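Local coordinates for carbonic anhydrase (Sordaria macrospora, PDB 4O1K), which catalyses, as a zinc-dependent beta-carbonic anhydrase, the reversible hydration of carbon dioxide to bicarbonate, at residues R78-N86 / N165-V173; C115-T123 / L134-R142. All coordinates share one frame; numbering follows the deposited sequence.

Interaction 1 (R78-N86 / N165-V173); sequences RNIANLVCN and NVYEQCRNV
In the zinc-bearing alpha/beta fold of a beta-carbonic anhydrase, the loop that leaves strand 74-79 is clasped by amide side chains from three successive turns of helix 154-174: Asn-165, Gln-169 and Asn-172. Val-84 receives two of them through its backbone. Its N donates to OE1 of Gln-169 over 2.7 Å, nearly straight at 168° though tilted from the plane of that carbonyl, and its O accepts from ND2 of Asn-172 at 2.9 Å, almost in line with the C=O bond. Gln-169 can reach the loop because its chain folds back at chi2 (-45°), which also presents NE2 to OD1 of Asn-165 on the preceding turn, from above that carbonyl plane. ND2 of the same Asn-165 amide gives a weak bond to Ala-81 O, while a water accepts from both this ND2 and ND2 of Asn-82, whose nearest atom, OD1, is about 5 Å from the zinc ion. The type II turn from Asn-79 to Asn-82 is bridged by the Asn-79 amide, whose OD1 and ND2 hold N and O of Leu-83, the residue just after it, each bond in its carbonyl plane. Methyl CD2 of Leu-83 fits against the Asn-165 and Gln-169 amides. On the apolar side, where Ile-95 of helix 89-100 also touches both valines, CG2 of Val-84 meets CG2 of Val-173 at 3.9 Å.

Interaction 2 (C115-T123 / L134-R142); sequences CGGVKAAMT and LRNIRDVYR. With ZN (zinc ion), chain B.
Met-122, Ala-121 and Ile-137 carry the crossing of helices 116-121 and 134-142, whose axes come within 8.8 Å at a signed angle of -76°. The small CB of Ala-121 seats against Ile-137, 3.6 Å from its CG2, and lies 3.9 Å from CB of Leu-134. Ile-137 extends CD1 to the Gly-117 carbonyl, and CD2 of Leu-134 reaches the same oxygen. Beyond the helix end, Met-122 bends at chi2 and chi3 and lays its methyl CE along the second helix, touching CA of Arg-138 and CB of Tyr-141; its SD, 4.9 Å from the Tyr-141 ring centre, makes an oblique Met-aromatic contact. Arg-138 supplies the polar link: bent at chi3 (-77°), it sends NH1 to a lone pair of Ala-121 O at 2.9 Å, with the oxygen in the guanidinium plane. Tyr-221 of the third subunit adds a cation-pi contact to this arginine. At the other end of the short helix, Cys-115 SG binds the zinc ion with Cys-56, Asp-58 and His-112; as the N-cap residue, its SG also accepts a weak capping bond from Val-118 N. Val-118 and Met-122 also pack on Leu-161 of helix 154-174.

From the N terminus, the chain runs through strand 74-79 into the first segment of interaction 1, then through helix 89-100 and strand 106-112 to the zinc ligand Cys-115. Interaction 2 closes a short excursion, ten residues between its segments, that ends in the first turn of helix 130-143. The chain then passes through helix 145-150 into helix 154-174, which completes interaction 1, so the smaller loop lies wholly within the larger one. The contacts meet directly: Ala-81 CB is 3.5 Å from Ile-137 CD1, and Asn-165 OD1 is 3.6 Å from Val-140 CG2. Together they tie the loop after strand 74-79 and helices 116-121, 130-143 and 154-174 to one another; both also touch the third subunit.

Interaction 1 (R78-N86 / N165-V173)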
loop_
_atom_site.group_PDB
_atom_site.type_symbol
_atom_site.label_atom_id
_atom_site.label_comp_id
_atom_site.label_asym_id
_atom_site.label_seq_id
_atom_site.Cartn_x
_atom_site.Cartn_y
_atom_site.Cartn_z
ATOM N N ARG A 78 -9.398 10.162 -7.943
ATOM C CA ARG A 78 -10.487 9.260 -8.316
ATOM C C ARG A 78 -9.977 7.844 -8.256
ATOM O O ARG A 78 -8.890 7.548 -8.809
ATOM C CB ARG A 78 -10.986 9.566 -9.741
ATOM C CG ARG A 78 -12.025 10.676 -9.765
ATOM C CD ARG A 78 -12.339 11.184 -11.184
ATOM N NE ARG A 78 -13.224 10.282 -11.913
ATOM C CZ ARG A 78 -13.662 10.523 -13.154
ATOM N NH1 ARG A 78 -13.295 11.640 -13.772
ATOM N NH2 ARG A 78 -14.469 9.666 -13.776
ATOM N N ASN A 79 -10.743 6.978 -7.586
ATOM C CA ASN A 79 -10.333 5.561 -7.482
ATOM C C ASN A 79 -11.567 4.689 -7.547
ATOM O O ASN A 79 -12.658 5.216 -7.598
ATOM C CB ASN A 79 -9.517 5.289 -6.208
ATOM C CG ASN A 79 -10.299 5.494 -4.937
ATOM O OD1 ASN A 79 -11.436 5.057 -4.799
ATOM N ND2 ASN A 79 -9.651 6.124 -3.949
ATOM N N ILE A 80 -11.417 3.370 -7.579
ATOM C CA ILE A 80 -12.607 2.523 -7.711
ATOM C C ILE A 80 -13.440 2.599 -6.424
ATOM O O ILE A 80 -12.989 2.212 -5.335
ATOM C CB ILE A 80 -12.237 1.065 -8.033
ATOM C CG1 ILE A 80 -11.704 0.953 -9.465
ATOM C CG2 ILE A 80 -13.468 0.169 -7.890
ATOM C CD1 ILE A 80 -10.915 -0.358 -9.703
ATOM N N ALA A 81 -14.661 3.122 -6.571
ATOM C CA ALA A 81 -15.643 3.283 -5.499
ATOM C C ALA A 81 -15.293 4.325 -4.453
ATOM O O ALA A 81 -15.808 4.296 -3.343
ATOM C CB ALA A 81 -16.041 1.912 -4.864
ATOM N N ASN A 82 -14.448 5.284 -4.834
ATOM C CA ASN A 82 -14.196 6.461 -4.008
ATOM C C ASN A 82 -13.843 6.111 -2.566
ATOM O O ASN A 82 -14.443 6.654 -1.619
ATOM C CB ASN A 82 -15.352 7.498 -4.092
ATOM C CG ASN A 82 -16.754 6.886 -3.908
ATOM O OD1 ASN A 82 -17.419 6.510 -4.882
ATOM N ND2 ASN A 82 -17.211 6.804 -2.656
ATOM N N LEU A 83 -12.892 5.181 -2.417
ATOM C CA LEU A 83 -12.472 4.700 -1.103
ATOM C C LEU A 83 -11.367 5.528 -0.452
ATOM O O LEU A 83 -10.454 6.041 -1.126
ATOM C CB LEU A 83 -11.977 3.246 -1.204
ATOM C CG LEU A 83 -12.975 2.231 -1.717
ATOM C CD1 LEU A 83 -12.346 0.823 -1.786
ATOM C CD2 LEU A 83 -14.161 2.181 -0.785
ATOM N N VAL A 84 -11.433 5.634 0.883
ATOM C CA VAL A 84 -10.354 6.255 1.651
ATOM C C VAL A 84 -9.849 5.172 2.614
ATOM O O VAL A 84 -10.441 4.968 3.687
ATOM C CB VAL A 84 -10.878 7.489 2.421
ATOM C CG1 VAL A 84 -9.795 8.083 3.263
ATOM C CG2 VAL A 84 -11.364 8.570 1.423
ATOM N N CYS A 85 -8.801 4.457 2.191
ATOM C CA CYS A 85 -8.294 3.277 2.939
ATOM C C CYS A 85 -7.085 3.689 3.768
ATOM O O CYS A 85 -6.175 4.350 3.254
ATOM C CB CYS A 85 -7.847 2.191 1.974
ATOM S SG CYS A 85 -9.157 1.561 0.858
ATOM N N ASN A 86 -7.030 3.292 5.036
ATOM C CA ASN A 86 -5.934 3.802 5.850
ATOM C C ASN A 86 -4.537 3.297 5.482
ATOM O O ASN A 86 -3.549 3.939 5.800
ATOM C CB ASN A 86 -6.232 3.696 7.343
ATOM C CG ASN A 86 -6.867 2.393 7.714
ATOM O OD1 ASN A 86 -8.058 2.185 7.517
ATOM N ND2 ASN A 86 -6.081 1.514 8.280
ATOM N N ASN A 165 -21.386 3.838 2.009
ATOM C CA ASN A 165 -19.971 3.851 1.651
ATOM C C ASN A 165 -19.486 5.281 1.668
ATOM O O ASN A 165 -18.449 5.569 2.232
ATOM C CB ASN A 165 -19.732 3.272 0.257
ATOM C CG ASN A 165 -18.247 3.135 -0.078
ATOM O OD1 ASN A 165 -17.439 2.646 0.744
ATOM N ND2 ASN A 165 -17.876 3.567 -1.286
ATOM N N VAL A 166 -20.221 6.187 1.029
ATOM C CA VAL A 166 -19.803 7.597 1.126
ATOM C C VAL A 166 -19.633 8.028 2.597
ATOM O O VAL A 166 -18.599 8.600 2.965
ATOM C CB VAL A 166 -20.783 8.522 0.453
ATOM C CG1 VAL A 166 -20.403 10.004 0.767
ATOM C CG2 VAL A 166 -20.704 8.308 -1.057
ATOM N N TYR A 167 -20.636 7.738 3.431
ATOM C CA TYR A 167 -20.559 8.100 4.871
ATOM C C TYR A 167 -19.303 7.513 5.564
ATOM O O TYR A 167 -18.570 8.228 6.261
ATOM C CB TYR A 167 -21.857 7.659 5.578
ATOM C CG TYR A 167 -21.792 7.647 7.090
ATOM C CD1 TYR A 167 -22.031 8.798 7.834
ATOM C CD2 TYR A 167 -21.512 6.479 7.765
ATOM C CE1 TYR A 167 -21.980 8.765 9.228
ATOM C CE2 TYR A 167 -21.454 6.433 9.133
ATOM C CZ TYR A 167 -21.691 7.576 9.858
ATOM O OH TYR A 167 -21.627 7.496 11.231
ATOM N N GLU A 168 -19.051 6.218 5.365
ATOM C CA GLU A 168 -17.888 5.556 5.973
ATOM C C GLU A 168 -16.562 6.116 5.471
ATOM O O GLU A 168 -15.614 6.250 6.268
ATOM C CB GLU A 168 -17.923 4.033 5.795
ATOM C CG GLU A 168 -19.000 3.317 6.610
ATOM C CD GLU A 168 -18.865 3.537 8.132
ATOM O OE1 GLU A 168 -17.769 3.894 8.620
ATOM O OE2 GLU A 168 -19.864 3.333 8.847
ATOM N N GLN A 169 -16.475 6.449 4.174
ATOM C CA GLN A 169 -15.228 7.033 3.659
ATOM C C GLN A 169 -15.030 8.445 4.200
ATOM O O GLN A 169 -13.892 8.883 4.459
ATOM C CB GLN A 169 -15.133 6.996 2.120
ATOM C CG GLN A 169 -15.332 5.593 1.482
ATOM C CD GLN A 169 -14.577 4.479 2.190
ATOM O OE1 GLN A 169 -13.383 4.607 2.458
ATOM N NE2 GLN A 169 -15.274 3.373 2.494
ATOM N N CYS A 170 -16.134 9.164 4.405
ATOM C CA CYS A 170 -16.035 10.437 5.132
ATOM C C CYS A 170 -15.485 10.247 6.569
ATOM O O CYS A 170 -14.617 11.012 7.022
ATOM C CB CYS A 170 -17.397 11.090 5.220
ATOM S SG CYS A 170 -17.919 11.787 3.642
ATOM N N ARG A 171 -16.035 9.272 7.291
ATOM C CA ARG A 171 -15.488 8.945 8.609
ATOM C C ARG A 171 -13.985 8.691 8.505
ATOM O O ARG A 171 -13.221 9.181 9.336
ATOM C CB ARG A 171 -16.193 7.724 9.225
ATOM C CG ARG A 171 -17.649 7.977 9.649
ATOM C CD ARG A 171 -18.180 6.789 10.477
ATOM N NE ARG A 171 -17.412 6.596 11.711
ATOM C CZ ARG A 171 -16.563 5.589 11.925
ATOM N NH1 ARG A 171 -16.377 4.655 10.996
ATOM N NH2 ARG A 171 -15.907 5.499 13.077
ATOM N N ASN A 172 -13.546 7.912 7.510
ATOM C CA ASN A 172 -12.098 7.657 7.353
ATOM C C ASN A 172 -11.271 8.898 7.065
ATOM O O ASN A 172 -10.097 8.959 7.456
ATOM C CB ASN A 172 -11.830 6.617 6.263
ATOM C CG ASN A 172 -12.456 5.264 6.584
ATOM O OD1 ASN A 172 -12.828 4.995 7.722
ATOM N ND2 ASN A 172 -12.592 4.425 5.568
ATOM N N VAL A 173 -11.855 9.883 6.365
ATOM C CA VAL A 173 -11.136 11.159 6.190
ATOM C C VAL A 173 -10.993 11.850 7.547
ATOM O O VAL A 173 -9.909 12.372 7.880
ATOM C CB VAL A 173 -11.861 12.125 5.223
ATOM C CG1 VAL A 173 -11.147 13.484 5.212
ATOM C CG2 VAL A 173 -11.855 11.569 3.827
HETATM O O HOH W 1 -19.979 5.042 -2.675
#

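Interaction 2 (C115-T123 / L134-R142)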
loop_
_atom_site.group_PDB
_atom_site.type_symbol
_atom_site.label_atom_id
_atom_site.label_comp_id
_atom_site.label_asym_id
_atom_site.label_seq_id
_atom_site.Cartn_x
_atom_site.Cartn_y
_atom_site.Cartn_z
ATOM N N CYS A 115 -22.840 2.703 -9.306
ATOM C CA CYS A 115 -21.404 2.457 -9.208
ATOM C C CYS A 115 -21.003 1.025 -9.502
ATOM O O CYS A 115 -21.433 0.090 -8.810
ATOM C CB CYS A 115 -20.905 2.832 -7.822
ATOM S SG CYS A 115 -19.097 2.713 -7.634
ATOM N N GLY A 116 -20.174 0.858 -10.529
ATOM C CA GLY A 116 -19.716 -0.461 -10.926
ATOM C C GLY A 116 -18.858 -1.151 -9.889
ATOM O O GLY A 116 -18.911 -2.378 -9.753
ATOM N N GLY A 117 -18.063 -0.375 -9.163
ATOM C CA GLY A 117 -17.168 -0.928 -8.161
ATOM C C GLY A 117 -17.909 -1.523 -6.982
ATOM O O GLY A 117 -17.598 -2.628 -6.550
ATOM N N VAL A 118 -18.892 -0.786 -6.465
ATOM C CA VAL A 118 -19.796 -1.283 -5.426
ATOM C C VAL A 118 -20.535 -2.558 -5.881
ATOM O O VAL A 118 -20.504 -3.632 -5.193
ATOM C CB VAL A 118 -20.759 -0.159 -5.005
ATOM C CG1 VAL A 118 -21.816 -0.682 -4.054
ATOM C CG2 VAL A 118 -19.974 0.970 -4.354
ATOM N N LYS A 119 -21.143 -2.491 -7.063
ATOM C CA LYS A 119 -21.796 -3.694 -7.588
ATOM C C LYS A 119 -20.846 -4.903 -7.706
ATOM O O LYS A 119 -21.210 -6.028 -7.349
ATOM C CB LYS A 119 -22.494 -3.418 -8.919
ATOM C CG LYS A 119 -23.354 -4.586 -9.394
ATOM C CD LYS A 119 -24.186 -4.229 -10.626
ATOM C CE LYS A 119 -25.238 -3.150 -10.334
ATOM N NZ LYS A 119 -26.416 -3.646 -9.548
ATOM N N ALA A 120 -19.633 -4.673 -8.194
ATOM C CA ALA A 120 -18.649 -5.748 -8.339
ATOM C C ALA A 120 -18.164 -6.282 -6.985
ATOM O O ALA A 120 -17.803 -7.468 -6.858
ATOM C CB ALA A 120 -17.475 -5.275 -9.168
ATOM N N ALA A 121 -18.115 -5.396 -5.991
ATOM C CA ALA A 121 -17.771 -5.781 -4.626
ATOM C C ALA A 121 -18.802 -6.767 -4.159
ATOM O O ALA A 121 -18.478 -7.726 -3.452
ATOM C CB ALA A 121 -17.780 -4.584 -3.721
ATOM N N MET A 122 -20.054 -6.519 -4.540
ATOM C CA MET A 122 -21.120 -7.400 -4.082
ATOM C C MET A 122 -21.290 -8.720 -4.872
ATOM O O MET A 122 -22.178 -9.528 -4.570
ATOM C CB MET A 122 -22.424 -6.618 -3.931
ATOM C CG MET A 122 -22.286 -5.534 -2.857
ATOM S SD MET A 122 -21.963 -6.325 -1.269
ATOM C CE MET A 122 -20.816 -5.207 -0.494
ATOM N N THR A 123 -20.414 -8.963 -5.845
ATOM C CA THR A 123 -20.457 -10.225 -6.599
ATOM C C THR A 123 -19.448 -11.213 -6.006
ATOM O O THR A 123 -18.256 -10.912 -5.927
ATOM C CB THR A 123 -20.159 -9.998 -8.095
ATOM O OG1 THR A 123 -18.787 -9.604 -8.263
ATOM C CG2 THR A 123 -21.061 -8.902 -8.649
ATOM N N LEU A 134 -11.908 -4.306 -3.293
ATOM C CA LEU A 134 -13.350 -4.387 -3.097
ATOM C C LEU A 134 -13.744 -4.895 -1.725
ATOM O O LEU A 134 -14.869 -4.657 -1.261
ATOM C CB LEU A 134 -13.956 -5.285 -4.150
ATOM C CG LEU A 134 -13.692 -4.769 -5.547
ATOM C CD1 LEU A 134 -14.177 -5.766 -6.575
ATOM C CD2 LEU A 134 -14.362 -3.429 -5.729
ATOM N N ARG A 135 -12.818 -5.582 -1.058
ATOM C CA ARG A 135 -13.101 -6.048 0.294
ATOM C C ARG A 135 -13.523 -4.889 1.179
ATOM O O ARG A 135 -14.385 -5.046 2.052
ATOM C CB ARG A 135 -11.861 -6.764 0.873
ATOM C CG ARG A 135 -12.060 -7.439 2.262
ATOM C CD ARG A 135 -10.834 -8.298 2.539
ATOM N NE ARG A 135 -10.638 -9.232 1.412
ATOM C CZ ARG A 135 -9.474 -9.579 0.870
ATOM N NH1 ARG A 135 -8.321 -9.127 1.346
ATOM N NH2 ARG A 135 -9.450 -10.411 -0.168
ATOM N N ASN A 136 -12.957 -3.707 0.946
ATOM C CA ASN A 136 -13.313 -2.550 1.790
ATOM C C ASN A 136 -14.780 -2.230 1.743
ATOM O O ASN A 136 -15.374 -1.743 2.719
ATOM C CB ASN A 136 -12.539 -1.333 1.312
ATOM C CG ASN A 136 -11.073 -1.471 1.582
ATOM O OD1 ASN A 136 -10.266 -1.672 0.669
ATOM N ND2 ASN A 136 -10.711 -1.354 2.838
ATOM N N ILE A 137 -15.373 -2.488 0.585
ATOM C CA ILE A 137 -16.763 -2.172 0.389
ATOM C C ILE A 137 -17.594 -3.232 1.100
ATOM O O ILE A 137 -18.628 -2.935 1.726
ATOM C CB ILE A 137 -17.101 -2.156 -1.093
ATOM C CG1 ILE A 137 -16.368 -0.998 -1.789
ATOM C CG2 ILE A 137 -18.611 -2.037 -1.271
ATOM C CD1 ILE A 137 -16.241 -1.195 -3.255
ATOM N N ARG A 138 -17.136 -4.476 1.021
ATOM C CA ARG A 138 -17.818 -5.523 1.736
ATOM C C ARG A 138 -17.745 -5.238 3.234
ATOM O O ARG A 138 -18.697 -5.510 3.947
ATOM C CB ARG A 138 -17.252 -6.883 1.368
ATOM C CG ARG A 138 -17.533 -7.266 -0.079
ATOM C CD ARG A 138 -17.190 -8.754 -0.351
ATOM N NE ARG A 138 -15.753 -8.954 -0.483
ATOM C CZ ARG A 138 -15.086 -8.837 -1.632
ATOM N NH1 ARG A 138 -15.736 -8.521 -2.748
ATOM N NH2 ARG A 138 -13.777 -9.041 -1.680
ATOM N N ASP A 139 -16.651 -4.624 3.694
ATOM C CA ASP A 139 -16.527 -4.245 5.094
ATOM C C ASP A 139 -17.579 -3.200 5.452
ATOM O O ASP A 139 -18.206 -3.264 6.521
ATOM C CB ASP A 139 -15.130 -3.701 5.405
ATOM C CG ASP A 139 -14.080 -4.803 5.538
ATOM O OD1 ASP A 139 -14.452 -5.992 5.567
ATOM O OD2 ASP A 139 -12.879 -4.462 5.631
ATOM N N VAL A 140 -17.799 -2.231 4.559
ATOM C CA VAL A 140 -18.884 -1.268 4.789
ATOM C C VAL A 140 -20.230 -1.978 4.963
ATOM O O VAL A 140 -20.977 -1.708 5.932
ATOM C CB VAL A 140 -18.969 -0.220 3.669
ATOM C CG1 VAL A 140 -20.230 0.614 3.835
ATOM C CG2 VAL A 140 -17.727 0.672 3.686
ATOM N N TYR A 141 -20.539 -2.915 4.062
ATOM C CA TYR A 141 -21.784 -3.702 4.184
ATOM C C TYR A 141 -21.913 -4.325 5.567
ATOM O O TYR A 141 -22.957 -4.207 6.218
ATOM C CB TYR A 141 -21.863 -4.820 3.131
ATOM C CG TYR A 141 -23.252 -5.436 2.992
ATOM C CD1 TYR A 141 -24.065 -5.135 1.900
ATOM C CD2 TYR A 141 -23.766 -6.285 3.967
ATOM C CE1 TYR A 141 -25.348 -5.683 1.774
ATOM C CE2 TYR A 141 -25.050 -6.826 3.852
ATOM C CZ TYR A 141 -25.830 -6.522 2.750
ATOM O OH TYR A 141 -27.106 -7.068 2.639
ATOM N N ARG A 142 -20.862 -5.014 6.007
ATOM C CA ARG A 142 -20.914 -5.708 7.284
ATOM C C ARG A 142 -21.125 -4.734 8.447
ATOM O O ARG A 142 -21.777 -5.079 9.420
ATOM C CB ARG A 142 -19.655 -6.569 7.473
ATOM C CG ARG A 142 -19.552 -7.700 6.450
ATOM C CD ARG A 142 -18.267 -8.535 6.601
ATOM N NE ARG A 142 -18.203 -9.563 5.567
ATOM C CZ ARG A 142 -17.311 -9.591 4.587
ATOM N NH1 ARG A 142 -16.348 -8.667 4.507
ATOM N NH2 ARG A 142 -17.364 -10.569 3.689
HETATM ZN ZN ZN B . -18.228 4.035 -9.218
#